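Local atomic coordinates of major capsid protein P2 (Pseudoalteromonas phage pm2, PDB entry 2VVF), a protein that forms the outer protein shell of a membrane-containing marine phage, assembling as homotrimers of a double jelly-roll subunit. Residues E30-Y36 against G79-F85; G38-Q43 against D119-A124; R195-K200 against T218-F223. All coordinates share one frame; numbering follows the deposited sequence.

Interaction 1. Residues E30-Y36 against G79-F85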
loop_
_atom_site.group_PDB
_atom_site.type_symbol
_atom_site.label_atom_id
_atom_site.label_comp_id
_atom_site.label_asym_id
_atom_site.label_seq_id
_atom_site.Cartn_x
_atom_site.Cartn_y
_atom_site.Cartn_z
ATOM N N GLU A 30 0.392 21.033 2.487
ATOM C CA GLU A 30 0.729 19.618 2.419
ATOM C C GLU A 30 1.341 19.279 1.065
ATOM O O GLU A 30 2.336 18.554 0.983
ATOM C CB GLU A 30 -0.518 18.768 2.659
ATOM C CG GLU A 30 -1.317 19.180 3.881
ATOM C CD GLU A 30 -2.330 18.132 4.293
ATOM O OE1 GLU A 30 -2.702 17.298 3.443
ATOM O OE2 GLU A 30 -2.756 18.144 5.467
ATOM N N VAL A 31 0.738 19.809 0.006
ATOM C CA VAL A 31 1.216 19.580 -1.352
ATOM C C VAL A 31 0.978 20.804 -2.225
ATOM O O VAL A 31 -0.026 21.502 -2.076
ATOM C CB VAL A 31 0.568 18.333 -1.990
ATOM C CG1 VAL A 31 1.224 18.019 -3.324
ATOM C CG2 VAL A 31 0.654 17.139 -1.052
ATOM N N ILE A 32 1.906 21.051 -3.143
ATOM C CA ILE A 32 1.792 22.162 -4.078
ATOM C C ILE A 32 1.971 21.629 -5.497
ATOM O O ILE A 32 3.048 21.156 -5.864
ATOM C CB ILE A 32 2.794 23.290 -3.756
ATOM C CG1 ILE A 32 2.312 24.096 -2.546
ATOM C CG2 ILE A 32 2.983 24.194 -4.968
ATOM C CD1 ILE A 32 3.381 24.970 -1.926
ATOM N N ASP A 33 0.896 21.674 -6.279
ATOM C CA ASP A 33 0.925 21.181 -7.651
ATOM C C ASP A 33 1.280 22.289 -8.636
ATOM O O ASP A 33 0.516 23.234 -8.824
ATOM C CB ASP A 33 -0.415 20.541 -8.022
ATOM C CG ASP A 33 -0.872 19.512 -7.003
ATOM O OD1 ASP A 33 -0.042 18.680 -6.578
ATOM O OD2 ASP A 33 -2.061 19.536 -6.621
ATOM N N LEU A 34 2.445 22.165 -9.263
ATOM C CA LEU A 34 2.902 23.160 -10.223
ATOM C C LEU A 34 2.710 22.696 -11.662
ATOM O O LEU A 34 3.343 21.739 -12.106
ATOM C CB LEU A 34 4.370 23.518 -9.974
ATOM C CG LEU A 34 5.008 24.492 -10.969
ATOM C CD1 LEU A 34 4.391 25.876 -10.842
ATOM C CD2 LEU A 34 6.516 24.551 -10.775
ATOM N N ARG A 35 1.833 23.385 -12.383
ATOM C CA ARG A 35 1.564 23.064 -13.778
ATOM C C ARG A 35 2.491 23.887 -14.667
ATOM O O ARG A 35 2.664 25.084 -14.452
ATOM C CB ARG A 35 0.100 23.359 -14.118
ATOM C CG ARG A 35 -0.316 22.929 -15.516
ATOM C CD ARG A 35 -1.813 23.089 -15.720
ATOM N NE ARG A 35 -2.575 21.996 -15.120
ATOM C CZ ARG A 35 -2.561 20.743 -15.564
ATOM N NH1 ARG A 35 -1.821 20.417 -16.613
ATOM N NH2 ARG A 35 -3.287 19.816 -14.959
ATOM N N TYR A 36 3.101 23.236 -15.650
ATOM C CA TYR A 36 4.030 23.912 -16.547
ATOM C C TYR A 36 3.791 23.547 -18.006
ATOM O O TYR A 36 3.347 22.442 -18.321
ATOM C CB TYR A 36 5.473 23.576 -16.168
ATOM C CG TYR A 36 5.807 22.105 -16.303
ATOM C CD1 TYR A 36 5.677 21.239 -15.223
ATOM C CD2 TYR A 36 6.229 21.578 -17.519
ATOM C CE1 TYR A 36 5.968 19.890 -15.347
ATOM C CE2 TYR A 36 6.518 20.229 -17.652
ATOM C CZ TYR A 36 6.388 19.389 -16.564
ATOM O OH TYR A 36 6.679 18.051 -16.696
ATOM N N GLY A 79 3.311 17.661 -17.587
ATOM C CA GLY A 79 2.717 18.989 -17.533
ATOM C C GLY A 79 2.474 19.433 -16.094
ATOM O O GLY A 79 2.019 20.547 -15.851
ATOM N N VAL A 80 2.781 18.559 -15.144
ATOM C CA VAL A 80 2.595 18.877 -13.734
ATOM C C VAL A 80 3.649 18.222 -12.853
ATOM O O VAL A 80 4.037 17.074 -13.072
ATOM C CB VAL A 80 1.173 18.522 -13.243
ATOM C CG1 VAL A 80 0.835 19.304 -11.978
ATOM C CG2 VAL A 80 0.145 18.786 -14.329
ATOM N N VAL A 81 4.097 18.961 -11.844
ATOM C CA VAL A 81 5.076 18.462 -10.887
ATOM C C VAL A 81 4.671 18.954 -9.502
ATOM O O VAL A 81 4.405 20.140 -9.305
ATOM C CB VAL A 81 6.516 18.873 -11.260
ATOM C CG1 VAL A 81 6.716 20.367 -11.076
ATOM C CG2 VAL A 81 7.526 18.079 -10.441
ATOM N N SER A 82 4.574 18.030 -8.555
ATOM C CA SER A 82 4.131 18.372 -7.211
ATOM C C SER A 82 5.240 18.438 -6.173
ATOM O O SER A 82 6.227 17.708 -6.247
ATOM C CB SER A 82 3.046 17.397 -6.743
ATOM O OG SER A 82 1.977 17.332 -7.672
ATOM N N PHE A 83 5.046 19.310 -5.189
ATOM C CA PHE A 83 5.973 19.455 -4.077
ATOM C C PHE A 83 5.331 18.726 -2.912
ATOM O O PHE A 83 4.414 19.248 -2.278
ATOM C CB PHE A 83 6.146 20.931 -3.709
ATOM C CG PHE A 83 7.005 21.704 -4.669
ATOM C CD1 PHE A 83 8.329 21.979 -4.369
ATOM C CD2 PHE A 83 6.480 22.185 -5.857
ATOM C CE1 PHE A 83 9.117 22.703 -5.248
ATOM C CE2 PHE A 83 7.263 22.910 -6.735
ATOM C CZ PHE A 83 8.581 23.168 -6.430
ATOM N N HIS A 84 5.778 17.501 -2.661
ATOM C CA HIS A 84 5.222 16.702 -1.579
ATOM C C HIS A 84 5.900 17.000 -0.249
ATOM O O HIS A 84 6.937 16.419 0.073
ATOM C CB HIS A 84 5.339 15.210 -1.896
ATOM C CG HIS A 84 4.461 14.758 -3.022
ATOM N ND1 HIS A 84 3.189 14.267 -2.823
ATOM C CD2 HIS A 84 4.678 14.714 -4.357
ATOM C CE1 HIS A 84 2.657 13.946 -3.989
ATOM N NE2 HIS A 84 3.540 14.208 -4.936
ATOM N N PHE A 85 5.307 17.900 0.530
ATOM C CA PHE A 85 5.853 18.229 1.840
ATOM C C PHE A 85 5.483 17.100 2.786
ATOM O O PHE A 85 6.326 16.576 3.515
ATOM C CB PHE A 85 5.325 19.577 2.322
ATOM C CG PHE A 85 5.738 20.721 1.444
ATOM C CD1 PHE A 85 7.057 21.137 1.410
ATOM C CD2 PHE A 85 4.829 21.323 0.592
ATOM C CE1 PHE A 85 7.454 22.165 0.577
ATOM C CE2 PHE A 85 5.218 22.351 -0.244
ATOM C CZ PHE A 85 6.532 22.772 -0.252
#

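Interaction 2. Residues G38-Q43 against D119-A124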
loop_
_atom_site.group_PDB
_atom_site.type_symbol
_atom_site.label_atom_id
_atom_site.label_comp_id
_atom_site.label_asym_id
_atom_site.label_seq_id
_atom_site.Cartn_x
_atom_site.Cartn_y
_atom_site.Cartn_z
ATOM N N GLY A 38 5.282 25.008 -22.233
ATOM C CA GLY A 38 6.102 25.936 -23.002
ATOM C C GLY A 38 7.505 25.999 -22.401
ATOM O O GLY A 38 8.288 26.900 -22.704
ATOM N N VAL A 39 7.808 25.032 -21.542
ATOM C CA VAL A 39 9.110 24.953 -20.889
ATOM C C VAL A 39 9.317 23.552 -20.324
ATOM O O VAL A 39 8.360 22.894 -19.921
ATOM C CB VAL A 39 9.250 26.021 -19.780
ATOM C CG1 VAL A 39 8.284 25.737 -18.635
ATOM C CG2 VAL A 39 10.679 26.075 -19.272
ATOM N N THR A 40 10.567 23.102 -20.299
ATOM C CA THR A 40 10.892 21.786 -19.762
ATOM C C THR A 40 11.277 21.908 -18.292
ATOM O O THR A 40 11.701 22.972 -17.838
ATOM C CB THR A 40 12.000 21.091 -20.580
ATOM O OG1 THR A 40 13.284 21.575 -20.169
ATOM C CG2 THR A 40 11.813 21.352 -22.066
ATOM N N PRO A 41 11.120 20.819 -17.546
ATOM C CA PRO A 41 11.460 20.818 -16.128
ATOM C C PRO A 41 12.928 21.185 -15.935
ATOM O O PRO A 41 13.297 21.818 -14.945
ATOM C CB PRO A 41 11.215 19.365 -15.715
ATOM C CG PRO A 41 10.168 18.889 -16.653
ATOM C CD PRO A 41 10.465 19.566 -17.960
ATOM N N SER A 42 13.756 20.792 -16.896
ATOM C CA SER A 42 15.185 21.081 -16.846
ATOM C C SER A 42 15.455 22.550 -17.161
ATOM O O SER A 42 16.545 23.061 -16.899
ATOM C CB SER A 42 15.950 20.178 -17.817
ATOM O OG SER A 42 15.229 18.986 -18.077
ATOM N N GLN A 43 14.453 23.226 -17.715
ATOM C CA GLN A 43 14.579 24.639 -18.051
ATOM C C GLN A 43 14.166 25.526 -16.878
ATOM O O GLN A 43 14.285 26.750 -16.940
ATOM C CB GLN A 43 13.776 24.978 -19.310
ATOM C CG GLN A 43 14.611 24.980 -20.584
ATOM C CD GLN A 43 13.773 24.837 -21.839
ATOM O OE1 GLN A 43 12.543 24.786 -21.780
ATOM N NE2 GLN A 43 14.437 24.773 -22.989
ATOM N N ASP A 119 14.481 30.083 -11.563
ATOM C CA ASP A 119 14.842 30.858 -12.742
ATOM C C ASP A 119 14.380 30.148 -14.011
ATOM O O ASP A 119 14.570 28.939 -14.160
ATOM C CB ASP A 119 16.356 31.075 -12.797
ATOM C CG ASP A 119 16.917 31.607 -11.492
ATOM O OD1 ASP A 119 16.242 32.436 -10.847
ATOM O OD2 ASP A 119 18.034 31.197 -11.113
ATOM N N ILE A 120 13.774 30.899 -14.924
ATOM C CA ILE A 120 13.314 30.330 -16.184
ATOM C C ILE A 120 14.408 30.469 -17.237
ATOM O O ILE A 120 14.878 31.574 -17.517
ATOM C CB ILE A 120 11.991 30.968 -16.654
ATOM C CG1 ILE A 120 10.985 31.024 -15.503
ATOM C CG2 ILE A 120 11.415 30.195 -17.834
ATOM C CD1 ILE A 120 9.629 31.566 -15.903
ATOM N N ASP A 121 14.830 29.344 -17.804
ATOM C CA ASP A 121 15.880 29.358 -18.816
ATOM C C ASP A 121 15.522 30.275 -19.982
ATOM O O ASP A 121 14.348 30.478 -20.294
ATOM C CB ASP A 121 16.173 27.944 -19.320
ATOM C CG ASP A 121 17.441 27.874 -20.151
ATOM O OD1 ASP A 121 18.542 27.978 -19.570
ATOM O OD2 ASP A 121 17.339 27.718 -21.386
ATOM N N GLU A 122 16.548 30.825 -20.620
ATOM C CA GLU A 122 16.366 31.732 -21.747
ATOM C C GLU A 122 15.816 31.021 -22.980
ATOM O O GLU A 122 15.148 31.635 -23.812
ATOM C CB GLU A 122 17.694 32.404 -22.093
ATOM C CG GLU A 122 17.567 33.857 -22.503
ATOM C CD GLU A 122 18.912 34.490 -22.802
ATOM O OE1 GLU A 122 19.806 34.423 -21.932
ATOM O OE2 GLU A 122 19.076 35.044 -23.910
ATOM N N ALA A 123 16.112 29.729 -23.096
ATOM C CA ALA A 123 15.670 28.935 -24.237
ATOM C C ALA A 123 14.203 28.516 -24.153
ATOM O O ALA A 123 13.659 27.950 -25.103
ATOM C CB ALA A 123 16.561 27.713 -24.407
ATOM N N ALA A 124 13.569 28.791 -23.017
ATOM C CA ALA A 124 12.167 28.431 -22.816
ATOM C C ALA A 124 11.291 28.907 -23.971
ATOM O O ALA A 124 11.247 30.096 -24.281
ATOM C CB ALA A 124 11.657 28.985 -21.490
#

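Interaction 3. Residues R195-K200 against T218-F223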
loop_
_atom_site.group_PDB
_atom_site.type_symbol
_atom_site.label_atom_id
_atom_site.label_comp_id
_atom_site.label_asym_id
_atom_site.label_seq_id
_atom_site.Cartn_x
_atom_site.Cartn_y
_atom_site.Cartn_z
ATOM N N ARG A 195 26.617 0.265 6.110
ATOM C CA ARG A 195 26.339 -0.216 4.767
ATOM C C ARG A 195 27.641 -0.743 4.179
ATOM O O ARG A 195 28.554 0.023 3.877
ATOM C CB ARG A 195 25.769 0.901 3.890
ATOM C CG ARG A 195 24.448 1.468 4.383
ATOM C CD ARG A 195 23.273 0.644 3.888
ATOM N NE ARG A 195 22.015 1.058 4.504
ATOM C CZ ARG A 195 20.980 1.547 3.830
ATOM N NH1 ARG A 195 21.050 1.685 2.514
ATOM N NH2 ARG A 195 19.873 1.899 4.470
ATOM N N ASP A 196 27.738 -2.060 4.071
ATOM C CA ASP A 196 28.929 -2.689 3.525
ATOM C C ASP A 196 29.148 -2.182 2.107
ATOM O O ASP A 196 28.269 -1.545 1.526
ATOM C CB ASP A 196 28.749 -4.208 3.506
ATOM C CG ASP A 196 29.904 -4.941 4.153
ATOM O OD1 ASP A 196 30.998 -4.350 4.258
ATOM O OD2 ASP A 196 29.720 -6.114 4.545
ATOM N N LEU A 197 30.317 -2.469 1.549
ATOM C CA LEU A 197 30.604 -2.077 0.177
ATOM C C LEU A 197 29.631 -2.849 -0.709
ATOM O O LEU A 197 29.940 -3.941 -1.186
ATOM C CB LEU A 197 32.050 -2.424 -0.188
ATOM C CG LEU A 197 32.575 -1.870 -1.514
ATOM C CD1 LEU A 197 32.417 -0.360 -1.568
ATOM C CD2 LEU A 197 34.025 -2.269 -1.726
ATOM N N LEU A 198 28.431 -2.298 -0.875
ATOM C CA LEU A 198 27.383 -2.940 -1.662
ATOM C C LEU A 198 27.475 -2.600 -3.142
ATOM O O LEU A 198 27.527 -1.431 -3.517
ATOM C CB LEU A 198 25.999 -2.535 -1.146
ATOM C CG LEU A 198 25.532 -3.090 0.198
ATOM C CD1 LEU A 198 24.017 -2.990 0.329
ATOM C CD2 LEU A 198 26.002 -4.524 0.392
ATOM N N LYS A 199 27.452 -3.628 -3.984
ATOM C CA LYS A 199 27.493 -3.426 -5.425
ATOM C C LYS A 199 26.200 -2.749 -5.860
ATOM O O LYS A 199 25.147 -2.975 -5.268
ATOM C CB LYS A 199 27.640 -4.769 -6.139
ATOM C CG LYS A 199 28.877 -4.881 -7.008
ATOM C CD LYS A 199 29.280 -6.332 -7.189
ATOM C CE LYS A 199 29.633 -6.972 -5.858
ATOM N NZ LYS A 199 30.412 -8.230 -6.027
ATOM N N LYS A 200 26.281 -1.920 -6.895
ATOM C CA LYS A 200 25.112 -1.207 -7.401
ATOM C C LYS A 200 23.910 -2.124 -7.620
ATOM O O LYS A 200 22.798 -1.811 -7.196
ATOM C CB LYS A 200 25.450 -0.466 -8.696
ATOM C CG LYS A 200 24.238 0.095 -9.421
ATOM C CD LYS A 200 24.642 1.149 -10.438
ATOM C CE LYS A 200 23.424 1.830 -11.039
ATOM N NZ LYS A 200 22.736 2.702 -10.048
ATOM N N THR A 218 22.420 7.114 -10.701
ATOM C CA THR A 218 22.283 7.485 -9.299
ATOM C C THR A 218 22.443 6.289 -8.373
ATOM O O THR A 218 21.866 5.230 -8.612
ATOM C CB THR A 218 20.930 8.166 -9.015
ATOM O OG1 THR A 218 20.644 9.127 -10.038
ATOM C CG2 THR A 218 20.969 8.854 -7.659
ATOM N N TYR A 219 23.190 6.481 -7.290
ATOM C CA TYR A 219 23.359 5.453 -6.272
ATOM C C TYR A 219 22.687 5.992 -5.018
ATOM O O TYR A 219 23.214 6.887 -4.357
ATOM C CB TYR A 219 24.836 5.180 -6.000
ATOM C CG TYR A 219 25.083 3.934 -5.181
ATOM C CD1 TYR A 219 25.477 2.746 -5.788
ATOM C CD2 TYR A 219 24.921 3.942 -3.801
ATOM C CE1 TYR A 219 25.703 1.605 -5.046
ATOM C CE2 TYR A 219 25.148 2.807 -3.048
ATOM C CZ TYR A 219 25.539 1.641 -3.674
ATOM O OH TYR A 219 25.766 0.507 -2.929
ATOM N N THR A 220 21.495 5.481 -4.731
ATOM C CA THR A 220 20.719 5.944 -3.591
ATOM C C THR A 220 20.933 5.124 -2.326
ATOM O O THR A 220 20.827 3.895 -2.338
ATOM C CB THR A 220 19.219 6.041 -3.937
ATOM O OG1 THR A 220 19.014 7.080 -4.903
ATOM C CG2 THR A 220 18.399 6.336 -2.690
ATOM N N ILE A 221 21.215 5.822 -1.231
ATOM C CA ILE A 221 21.381 5.191 0.071
ATOM C C ILE A 221 20.188 5.601 0.922
ATOM O O ILE A 221 20.227 6.614 1.621
ATOM C CB ILE A 221 22.708 5.587 0.734
ATOM C CG1 ILE A 221 23.886 4.946 -0.003
ATOM C CG2 ILE A 221 22.709 5.184 2.204
ATOM C CD1 ILE A 221 25.238 5.411 0.488
ATOM N N ASP A 222 19.109 4.832 0.809
ATOM C CA ASP A 222 17.870 5.104 1.529
ATOM C C ASP A 222 17.935 4.605 2.968
ATOM O O ASP A 222 18.065 3.405 3.210
ATOM C CB ASP A 222 16.699 4.442 0.800
ATOM C CG ASP A 222 15.396 5.181 0.999
ATOM O OD1 ASP A 222 15.188 5.742 2.096
ATOM O OD2 ASP A 222 14.571 5.184 0.061
ATOM N N PHE A 223 17.837 5.530 3.919
ATOM C CA PHE A 223 17.882 5.181 5.337
ATOM C C PHE A 223 16.478 5.039 5.917
ATOM O O PHE A 223 16.315 4.810 7.115
ATOM C CB PHE A 223 18.662 6.235 6.128
ATOM C CG PHE A 223 20.115 6.328 5.756
ATOM C CD1 PHE A 223 20.979 5.275 6.011
ATOM C CD2 PHE A 223 20.621 7.477 5.172
ATOM C CE1 PHE A 223 22.320 5.363 5.672
ATOM C CE2 PHE A 223 21.960 7.571 4.835
ATOM C CZ PHE A 223 22.809 6.512 5.084
#

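Interaction 1. Residues E30-Y36 against G79-F85
Asp-33 and Ser-82 face each other as a non-hydrogen-bonded pair of two antiparallel strands, and their side chains bond each other: Ser-82 OG donates to Asp-33 OD1 at 2.7 Å, meeting the carboxylate on its anti side and 26° out of its plane. The same two oxygens face a second subunit, where Tyr-205 bonds the serine hydroxyl and Gln-209 bonds OD1, while Gln-134 of the same chain bonds OD2, so that three bonds hold the carboxylate. Farther along this face Arg-35 starts out extended, then bends at chi3 (-79°), which lays its guanidinium across Val-80; CG2 of the valine sits over one face, 3.4 Å from Arg-35 NH1, and NH2 goes on to a salt bridge with Asp-202 of the second subunit. On the reverse face the contact is apolar. Leu-34 and Val-81 lie side by side and point the same way, Ile-32 sends CD1 to the edge of the Phe-85 ring (3.6 Å to CE2), and Phe-83 turns an edge to the carbonyl O of Ile-32. Tyr-36 closes the end: with chi1 at 63° its ring folds back over Gly-79, just before the partner strand, and Gly-79 CA lies 4.0 Å from the ring centroid, over the face, a CH-pi contact. Paired N-H and C=O groups of Ile-32 with Phe-83 and of Leu-34 with Val-81 join the backbones, the Phe-83 N to Ile-32 O bond measuring 2.8 Å. Leu-34 and Ile-32 reach strand 18-23, and Val-81 and Phe-83 reach helix 63-71. A strand pair with this apolar face and a mixed face carrying Asp-33, Ser-82 and Arg-35 against a neighbouring subunit fits the jelly-roll sandwich of a trimeric viral capsid protein.

Interaction 2. Residues G38-Q43 against D119-A124
Chi1 of -97° in Gln-43 sets its CG 3.6 Å from Asp-121 CB, and chi2 of 160° carries the chain on, extended, toward Ala-123 and Ala-124. The amide of Gln-43 and the carboxylate of Asp-121 are nearly parallel, yet the groups do not bond each other; each is committed to its own loop. Gln-43 OE1 accepts from Thr-40 N at 3.0 Å, which fixes the rotation of the amide and leaves its NE2 beside Ala-123 CB, 3.9 Å away. In Asp-121, CG stands opposite the backbone N (chi1 -168°), and the carboxylate so placed takes the N-H of Ala-123 on OD2 from above its plane, forming an Asx turn within the type I beta turn 121-124 that ends strand 114-120. In this way a loop following strand 28-37 is laid against the turn leaving the four-stranded sheet of the N-terminal jelly roll. The one backbone bond between them runs from Asp-121 N to Gln-43 O, 2.8 Å long and nearly along the C=O axis. Nearer the start of the loop, Val-39 CG2 rests on Ala-124 CB at 3.8 Å and more loosely on Ile-120 CG2, whose side chain also packs on Val-13 and Pro-127.

Interaction 3. Residues R195-K200 against T218-F223
Although both segments are largely strand, they do not pair: side chains bridge the gap to backbone carbonyls, from Arg-195 at one end and from Tyr-219 near the other. Arg-195 bends at chi2 (-85°), then runs out to place NH2 2.7 Å from Asp-222 O. The oxygen lies close to the guanidinium plane, and the N-H points at it fairly straight (160°), but the donor stands above the carbonyl plane. Ile-221 CG2 and Phe-223 CD1 both lie over the same face of the guanidinium, the latter 3.9 Å from NH2, while Phe-4 of the third subunit adds a cation-pi contact. In the reverse direction, a chi1 of -168° swings the ring of Tyr-219 away from its own backbone N and across to Leu-198. The hydroxyl donates to Leu-198 O at 2.7 Å, again from above the carbonyl plane, and also touches Leu-198 CB. Lys-200 CA, at the start of helix 200-209, comes within 3.7 Å of Tyr-219 CE1. Beyond it the lysine chain runs extended to CE and bends at the last torsion, bringing NZ 3.0 Å from Thr-218 O, its salt bridge being with Asp-204. Strand 192-199 borders one sheet of the C-terminal domain and strand 218-222 belongs to the other, so these bonds cross between the two sheets of a jelly-roll beta sandwich, beside the trimer interface.

Overall arrangement
Interactions 1 and 2 both belong to the N-terminal jelly roll, with centres about 17 Å apart, and interaction 3 belongs to the C-terminal one, about 28 and 32 Å from them between centres. Along the chain the segments of the first two alternate: 30-36 leads into 38-43, and 79-85 comes before 119-124. They meet where Tyr-36 OH packs on Pro-41 CG, 3.6 Å away. Interaction 3 opens only after both have closed. Interaction 1 pairs neighbours within a sheet, whereas interaction 3 spans two sheets. Interactions 1 and 3 lie on opposite sides of the chain's centre and face different neighbouring subunits, so each jelly roll contributes to the homotrimer.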